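Local coordinates for DSBA-like thioredoxin domain-containing protein (Nitrosomonas europaea, PDB 2IN3) that is a putative protein disulfide isomerase of the DsbA family, FrnE-like subfamily, and probably acts as a thiol-disulfide oxidoreductase, at residues A[37-42]-A[203-208]; A[99-104]-A[159-164]; A[169-174]-A[186-191]. All blocks are in the same frame, centred on the assembly; numbering follows the deposited sequence.

Interaction 1: residues A[37-42]-A[203-208]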
# COMPACT_ATOMS: atom_id res chain seq x y z
N ALA A 37 11.10 13.35 -10.79
CA ALA A 37 11.86 13.67 -11.99
C ALA A 37 13.00 12.68 -12.20
O ALA A 37 13.53 12.58 -13.30
CB ALA A 37 12.39 15.12 -11.95
N PHE A 38 13.34 11.91 -11.17
CA PHE A 38 14.55 11.08 -11.16
C PHE A 38 14.27 9.59 -10.96
O PHE A 38 15.09 8.75 -11.34
CB PHE A 38 15.48 11.58 -10.05
CG PHE A 38 15.69 13.07 -10.09
CD1 PHE A 38 16.39 13.65 -11.14
CD2 PHE A 38 15.15 13.89 -9.09
CE1 PHE A 38 16.59 15.03 -11.20
CE2 PHE A 38 15.33 15.28 -9.15
CZ PHE A 38 16.06 15.84 -10.20
N LEU A 39 13.13 9.28 -10.35
CA LEU A 39 12.71 7.91 -10.08
C LEU A 39 11.24 7.75 -10.47
O LEU A 39 10.44 8.65 -10.22
CB LEU A 39 12.89 7.59 -8.59
CG LEU A 39 14.32 7.53 -8.04
CD1 LEU A 39 14.34 7.48 -6.51
CD2 LEU A 39 15.07 6.32 -8.65
N THR A 40 10.86 6.64 -11.09
CA THR A 40 9.43 6.40 -11.31
C THR A 40 8.91 5.61 -10.13
O THR A 40 9.36 4.48 -9.91
CB THR A 40 9.14 5.64 -12.60
OG1 THR A 40 9.78 6.31 -13.70
CG2 THR A 40 7.62 5.57 -12.85
N VAL A 41 7.99 6.20 -9.37
CA VAL A 41 7.57 5.62 -8.09
C VAL A 41 6.30 4.83 -8.33
O VAL A 41 5.32 5.38 -8.87
CB VAL A 41 7.38 6.66 -6.94
CG1 VAL A 41 7.15 5.91 -5.62
CG2 VAL A 41 8.63 7.57 -6.76
N LYS A 42 6.33 3.53 -8.02
CA LYS A 42 5.20 2.64 -8.36
C LYS A 42 4.84 1.77 -7.15
O LYS A 42 5.66 1.59 -6.29
CB LYS A 42 5.57 1.75 -9.54
CG LYS A 42 5.83 2.48 -10.86
CD LYS A 42 6.29 1.55 -11.99
CE LYS A 42 5.19 0.64 -12.47
NZ LYS A 42 5.59 -0.06 -13.75
N GLN A 203 18.31 10.64 2.85
CA GLN A 203 19.71 10.18 2.86
C GLN A 203 19.91 8.96 1.95
O GLN A 203 20.81 8.95 1.11
CB GLN A 203 20.17 9.85 4.29
CG GLN A 203 21.68 9.52 4.42
CD GLN A 203 21.98 8.02 4.33
OE1 GLN A 203 21.48 7.22 5.13
NE2 GLN A 203 22.83 7.64 3.38
N LEU A 204 19.08 7.94 2.15
CA LEU A 204 19.22 6.66 1.45
C LEU A 204 19.04 6.85 -0.06
O LEU A 204 19.90 6.45 -0.87
CB LEU A 204 18.21 5.64 1.99
CG LEU A 204 18.49 5.29 3.46
CD1 LEU A 204 17.35 4.46 4.08
CD2 LEU A 204 19.83 4.61 3.59
N LEU A 205 17.97 7.54 -0.44
CA LEU A 205 17.72 7.83 -1.86
C LEU A 205 18.80 8.70 -2.48
O LEU A 205 19.25 8.42 -3.59
CB LEU A 205 16.33 8.44 -2.07
CG LEU A 205 15.21 7.50 -1.62
CD1 LEU A 205 13.87 8.28 -1.57
CD2 LEU A 205 15.11 6.25 -2.51
N ASP A 206 19.21 9.74 -1.75
CA ASP A 206 20.25 10.64 -2.24
C ASP A 206 21.54 9.86 -2.57
O ASP A 206 22.16 10.08 -3.60
CB ASP A 206 20.54 11.73 -1.21
CG ASP A 206 19.43 12.79 -1.13
OD1 ASP A 206 18.52 12.82 -2.00
OD2 ASP A 206 19.50 13.65 -0.20
N THR A 207 21.93 8.97 -1.65
CA THR A 207 23.16 8.17 -1.81
C THR A 207 23.02 7.19 -2.97
O THR A 207 23.94 7.04 -3.79
CB THR A 207 23.50 7.44 -0.47
OG1 THR A 207 23.80 8.43 0.51
CG2 THR A 207 24.71 6.52 -0.63
N TRP A 208 21.86 6.54 -3.07
CA TRP A 208 21.59 5.65 -4.21
C TRP A 208 21.77 6.40 -5.53
O TRP A 208 22.53 5.96 -6.40
CB TRP A 208 20.20 4.95 -4.13
CG TRP A 208 20.15 3.88 -5.20
CD1 TRP A 208 20.55 2.57 -5.07
CD2 TRP A 208 19.80 4.05 -6.58
NE1 TRP A 208 20.43 1.92 -6.28
CE2 TRP A 208 19.98 2.80 -7.22
CE3 TRP A 208 19.34 5.14 -7.34
CZ2 TRP A 208 19.74 2.61 -8.59
CZ3 TRP A 208 19.08 4.95 -8.70
CH2 TRP A 208 19.27 3.69 -9.31

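Interaction 2: residues A[99-104]-A[159-164]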
# COMPACT_ATOMS: atom_id res chain seq x y z
N GLY A 99 -7.55 -4.13 -5.86
CA GLY A 99 -8.18 -2.87 -6.31
C GLY A 99 -7.11 -1.92 -6.80
O GLY A 99 -7.26 -1.24 -7.83
N VAL A 100 -6.02 -1.88 -6.05
CA VAL A 100 -4.87 -1.03 -6.38
C VAL A 100 -4.27 -1.49 -7.75
O VAL A 100 -4.05 -0.66 -8.63
CB VAL A 100 -3.81 -1.06 -5.26
CG1 VAL A 100 -2.52 -0.36 -5.71
CG2 VAL A 100 -4.41 -0.45 -3.93
N VAL A 101 -4.07 -2.79 -7.93
CA VAL A 101 -3.55 -3.37 -9.18
C VAL A 101 -4.47 -2.95 -10.33
O VAL A 101 -3.99 -2.53 -11.38
CB VAL A 101 -3.43 -4.93 -9.12
CG1 VAL A 101 -3.11 -5.52 -10.53
CG2 VAL A 101 -2.36 -5.32 -8.10
N SER A 102 -5.78 -3.07 -10.11
CA SER A 102 -6.78 -2.69 -11.09
C SER A 102 -6.66 -1.23 -11.56
O SER A 102 -6.71 -0.96 -12.77
CB SER A 102 -8.21 -2.91 -10.56
OG SER A 102 -8.46 -4.29 -10.31
N VAL A 103 -6.50 -0.30 -10.61
CA VAL A 103 -6.36 1.11 -10.94
C VAL A 103 -5.04 1.35 -11.71
O VAL A 103 -4.98 2.18 -12.62
CB VAL A 103 -6.44 1.98 -9.66
CG1 VAL A 103 -6.03 3.44 -9.96
CG2 VAL A 103 -7.86 1.90 -9.06
N SER A 104 -4.01 0.58 -11.39
CA SER A 104 -2.75 0.66 -12.14
C SER A 104 -2.93 0.33 -13.64
O SER A 104 -2.18 0.86 -14.47
CB SER A 104 -1.64 -0.21 -11.52
OG SER A 104 -1.80 -1.57 -11.89
N LYS A 159 -6.57 -10.61 -10.91
CA LYS A 159 -6.29 -11.62 -9.89
C LYS A 159 -4.88 -12.19 -10.00
O LYS A 159 -4.15 -12.33 -8.99
CB LYS A 159 -7.33 -12.75 -9.95
CG LYS A 159 -8.75 -12.29 -9.56
CD LYS A 159 -9.78 -13.43 -9.67
CE LYS A 159 -11.12 -12.93 -9.11
NZ LYS A 159 -12.22 -13.93 -9.32
N GLN A 160 -4.49 -12.51 -11.23
CA GLN A 160 -3.21 -13.15 -11.48
C GLN A 160 -2.07 -12.16 -11.31
O GLN A 160 -1.01 -12.51 -10.76
CB GLN A 160 -3.20 -13.76 -12.88
CG GLN A 160 -4.14 -14.95 -13.01
CD GLN A 160 -4.35 -15.38 -14.44
OE1 GLN A 160 -3.69 -14.88 -15.36
NE2 GLN A 160 -5.25 -16.35 -14.65
N ARG A 161 -2.27 -10.93 -11.80
CA ARG A 161 -1.26 -9.88 -11.56
C ARG A 161 -1.01 -9.61 -10.08
O ARG A 161 0.16 -9.43 -9.68
CB ARG A 161 -1.62 -8.57 -12.24
CG ARG A 161 -1.54 -8.63 -13.77
CD ARG A 161 -1.91 -7.24 -14.27
NE ARG A 161 -1.73 -7.06 -15.70
CZ ARG A 161 -0.69 -6.45 -16.25
NH1 ARG A 161 0.29 -5.95 -15.48
NH2 ARG A 161 -0.65 -6.31 -17.57
N THR A 162 -2.09 -9.60 -9.29
CA THR A 162 -2.03 -9.35 -7.85
C THR A 162 -1.22 -10.46 -7.17
O THR A 162 -0.29 -10.19 -6.39
CB THR A 162 -3.44 -9.25 -7.25
OG1 THR A 162 -4.13 -8.15 -7.85
CG2 THR A 162 -3.38 -8.99 -5.73
N LEU A 163 -1.58 -11.70 -7.48
CA LEU A 163 -0.89 -12.86 -6.94
C LEU A 163 0.57 -12.88 -7.42
O LEU A 163 1.48 -13.18 -6.64
CB LEU A 163 -1.64 -14.15 -7.32
CG LEU A 163 -1.01 -15.49 -6.88
CD1 LEU A 163 -0.70 -15.49 -5.37
CD2 LEU A 163 -1.91 -16.69 -7.27
N ALA A 164 0.81 -12.54 -8.69
CA ALA A 164 2.21 -12.50 -9.16
C ALA A 164 3.07 -11.49 -8.38
O ALA A 164 4.25 -11.78 -8.10
CB ALA A 164 2.32 -12.27 -10.66

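Interaction 3: residues A[169-174]-A[186-191]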
# COMPACT_ATOMS: atom_id res chain seq x y z
N VAL A 169 7.29 -10.32 -4.33
CA VAL A 169 7.67 -9.76 -3.03
C VAL A 169 8.34 -10.83 -2.20
O VAL A 169 9.41 -10.59 -1.64
CB VAL A 169 6.44 -9.18 -2.29
CG1 VAL A 169 6.76 -8.95 -0.78
CG2 VAL A 169 5.98 -7.88 -2.97
N ALA A 170 7.75 -12.02 -2.18
CA ALA A 170 8.32 -13.17 -1.48
C ALA A 170 9.68 -13.54 -2.06
O ALA A 170 10.63 -13.79 -1.32
CB ALA A 170 7.37 -14.37 -1.54
N GLN A 171 9.76 -13.56 -3.39
CA GLN A 171 10.99 -13.92 -4.11
C GLN A 171 12.12 -12.95 -3.78
O GLN A 171 13.29 -13.36 -3.61
CB GLN A 171 10.70 -14.03 -5.61
CG GLN A 171 11.92 -14.13 -6.54
CD GLN A 171 11.77 -13.22 -7.77
OE1 GLN A 171 10.68 -13.10 -8.36
NE2 GLN A 171 12.87 -12.57 -8.16
N TRP A 172 11.77 -11.67 -3.65
CA TRP A 172 12.73 -10.64 -3.30
C TRP A 172 13.15 -10.67 -1.82
O TRP A 172 13.94 -9.84 -1.39
CB TRP A 172 12.20 -9.26 -3.63
CG TRP A 172 12.10 -8.96 -5.08
CD1 TRP A 172 12.48 -9.77 -6.12
CD2 TRP A 172 11.62 -7.75 -5.67
NE1 TRP A 172 12.23 -9.14 -7.32
CE2 TRP A 172 11.72 -7.89 -7.07
CE3 TRP A 172 11.10 -6.56 -5.14
CZ2 TRP A 172 11.31 -6.88 -7.95
CZ3 TRP A 172 10.71 -5.56 -6.01
CH2 TRP A 172 10.82 -5.73 -7.40
N GLY A 173 12.58 -11.59 -1.04
CA GLY A 173 12.93 -11.72 0.38
C GLY A 173 12.48 -10.59 1.30
O GLY A 173 13.09 -10.37 2.35
N ILE A 174 11.41 -9.87 0.93
CA ILE A 174 10.99 -8.71 1.73
C ILE A 174 10.40 -9.16 3.08
O ILE A 174 9.41 -9.88 3.12
CB ILE A 174 9.97 -7.80 0.99
CG1 ILE A 174 10.43 -7.46 -0.44
CG2 ILE A 174 9.66 -6.52 1.81
CD1 ILE A 174 11.69 -6.63 -0.56
N THR A 186 18.80 -4.60 -14.70
CA THR A 186 18.81 -5.96 -14.15
C THR A 186 18.88 -5.99 -12.61
O THR A 186 18.64 -7.04 -12.00
CB THR A 186 19.96 -6.77 -14.84
OG1 THR A 186 19.45 -7.38 -16.03
CG2 THR A 186 20.59 -7.85 -13.93
N ASP A 187 19.16 -4.84 -11.99
CA ASP A 187 19.56 -4.79 -10.59
C ASP A 187 18.44 -4.29 -9.68
O ASP A 187 17.63 -3.47 -10.08
CB ASP A 187 20.79 -3.89 -10.43
CG ASP A 187 21.98 -4.37 -11.24
OD1 ASP A 187 22.44 -5.50 -11.01
OD2 ASP A 187 22.44 -3.60 -12.11
N ARG A 188 18.41 -4.82 -8.46
CA ARG A 188 17.50 -4.35 -7.44
C ARG A 188 18.26 -4.03 -6.18
O ARG A 188 19.20 -4.74 -5.82
CB ARG A 188 16.40 -5.37 -7.14
CG ARG A 188 15.49 -5.68 -8.30
CD ARG A 188 14.56 -6.82 -7.95
NE ARG A 188 15.21 -7.91 -7.21
CZ ARG A 188 15.55 -9.09 -7.74
NH1 ARG A 188 15.32 -9.35 -9.02
NH2 ARG A 188 16.13 -10.01 -6.98
N TYR A 189 17.83 -2.97 -5.51
CA TYR A 189 18.50 -2.43 -4.34
C TYR A 189 17.47 -2.19 -3.27
O TYR A 189 16.51 -1.45 -3.49
CB TYR A 189 19.17 -1.11 -4.70
CG TYR A 189 20.12 -1.19 -5.85
CD1 TYR A 189 21.49 -1.36 -5.62
CD2 TYR A 189 19.68 -1.06 -7.16
CE1 TYR A 189 22.37 -1.44 -6.66
CE2 TYR A 189 20.57 -1.12 -8.22
CZ TYR A 189 21.92 -1.31 -7.96
OH TYR A 189 22.85 -1.39 -8.98
N LEU A 190 17.66 -2.80 -2.11
CA LEU A 190 16.74 -2.60 -1.01
C LEU A 190 17.07 -1.28 -0.34
O LEU A 190 18.21 -1.08 0.09
CB LEU A 190 16.85 -3.77 -0.03
CG LEU A 190 15.93 -3.82 1.19
CD1 LEU A 190 14.47 -3.87 0.76
CD2 LEU A 190 16.32 -5.03 2.06
N ILE A 191 16.09 -0.37 -0.29
CA ILE A 191 16.28 0.94 0.37
C ILE A 191 15.90 0.87 1.86
O ILE A 191 16.73 1.21 2.71
CB ILE A 191 15.52 2.09 -0.36
CG1 ILE A 191 15.94 2.21 -1.83
CG2 ILE A 191 15.72 3.45 0.35
CD1 ILE A 191 17.42 2.59 -2.06
O HOH W 1 15.28 -12.67 -7.23

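Interaction 1: residues A[37-42]-A[203-208]
Leu39 is the residue of 37-42 that reaches helix 198-211, and its two methyl groups divide the work between Leu205 and Trp208. In the turn leading up to it, Ala37 and Phe38 keep to their own side of the contact: Ala37 CB sits over the centre of one face of the Phe38 ring, 4.0 Å above its plane. The chain then extends at Leu39, whose side chain projects toward the helix. Leu39 CG lies beside the backbone N (chi1 -67°), and CD1 lies anti to CA (chi2 168°), which leaves CD2 branching off towards Trp208. CD1 comes 4.3 Å from Leu205 CD2, methyl against methyl. CD2 approaches the six-membered part of the Trp208 indole obliquely, 4.2 Å from CZ3. No hydrogen bond joins the segments, and with the nearest CA atoms, Leu39 and Leu205, 9.6 Å apart, only side chains bridge the gap. Beyond Leu39 the chain enters strand 40-45. Thr40 and Lys42 pair through their backbones with strand 9-14 and the residue before it, Pro8, while Val41 packs on Leu10 and Arg32. Neighbours complete the packing: Leu205 also rests on Leu10, Ile31 and Tyr35, Trp208 stacks on His212, and Pro8 touches both Leu39 and Trp208. A C-terminal helix laid beside the first helix, 19-35, over one face of a central mixed sheet, with buried aliphatic and aromatic side chains between, is the layout expected of the thioredoxin fold.

Interaction 2: residues A[99-104]-A[159-164]
The guanidinium of Arg161 is the one flat group among the touching side chains, and Val101 meets neither its faces nor its edges: the valine lies against the root of the arginine, while NE forms a salt bridge with Glu157 one turn earlier. Helix 94-106 belongs to the helical insertion typical of DsbA-like proteins, and helix 156-171 packs on it here and leads back to the sheet. Val101 points at the other helix and wedges its two methyls against neighbouring residues there. CG1, anti to the backbone N (chi1 170°), lies 3.8 Å from Arg161 CB and also borders Thr162 OG1. CG2 comes closer to Thr162 and reaches 4.1 Å from its backbone CA. The helices run close at this point, with Val101 CA and Thr162 CA 6.3 Å apart. No polar bond crosses between the segments; the interface is van der Waals contact between the valine methyls, the Arg161 CB and the threonine. Arg161 lies at its exposed margin and also touches Leu105, whereas Thr162 is buried and packs against Glu94 and Arg98. Ser102 points away from 159-164 and packs on helix 146-154, so helix 94-106 has a helix on more than one side. Thr162 OG1 plays two parts: it hydrogen-bonds to Ala158 O of its own helix, and it sits 3.3 Å from Val101 CG2, a buried hydroxyl with its polar need met within the helix and a methyl pressed against it.

Interaction 3: residues A[169-174]-A[186-191]
Arg188 lays its guanidinium flat on the indole of Trp172, the two planes 15° apart and the group centres 3.8 Å from each other. This stack is the tight part of the contact. Trp172 NE1 stands 3.1 Å above the guanidinium plane, offset toward its rim, and Arg188 CD also lies over that face of the indole, toward the ring's rim. The bend at chi3 (-42°) folds the end of the arginine down onto the ring. Trp172 NE1 and Arg188 NE approach to 3.2 Å, but both are donors and the contact is one of stacked faces, not a hydrogen bond. The indole is in turn set edge-to-face with Trp11 and packed on Ile13 and Met44, so the arginine closes over a ring seated on the sheet. The looser side is polar and hydrated. Gln171 turns its amide almost perpendicular to the guanidinium, and a water joins them, accepting from Gln171 NE2 at 2.6 Å and, weakly, from Arg188 NH2 at 2.8 Å. At the other end, Ile174 CD1 and exposed Leu190 CD1 touch at 4.1 Å as a small apolar patch. In the chain between Trp172 and Ile174, Gly173, with positive phi, ends helix 156-171 in a Schellman motif: its N bonds to Ala170 O, and Ile174 N makes a weak bond to Val169 O. A flat guanidinium over an electron-rich indole is consistent with cation-pi attraction, and it leaves the arginine able to bond water through NH2 while stacked.

How the interactions relate
Interactions 2 and 3 both lie, in series, inside the long chain loop closed by interaction 1. Interactions 1 and 3 belong to the thioredoxin-type sheet: their centres are 15 Å apart, and they touch where Tyr189 meets Trp208 and Ile191 meets Leu204 and Leu205. They engage opposite faces of the sheet, helix 198-211 on one and the end of helix 156-171 on the other. That second helix is shared by interactions 2 and 3, whose centres lie 19 Å apart, and so carries the inserted helical bundle back to the sheet. Interaction 2 is more remote from interaction 1, 24 Å between centres. Together they sample both helical faces of the sheet and the junction with the helical insertion.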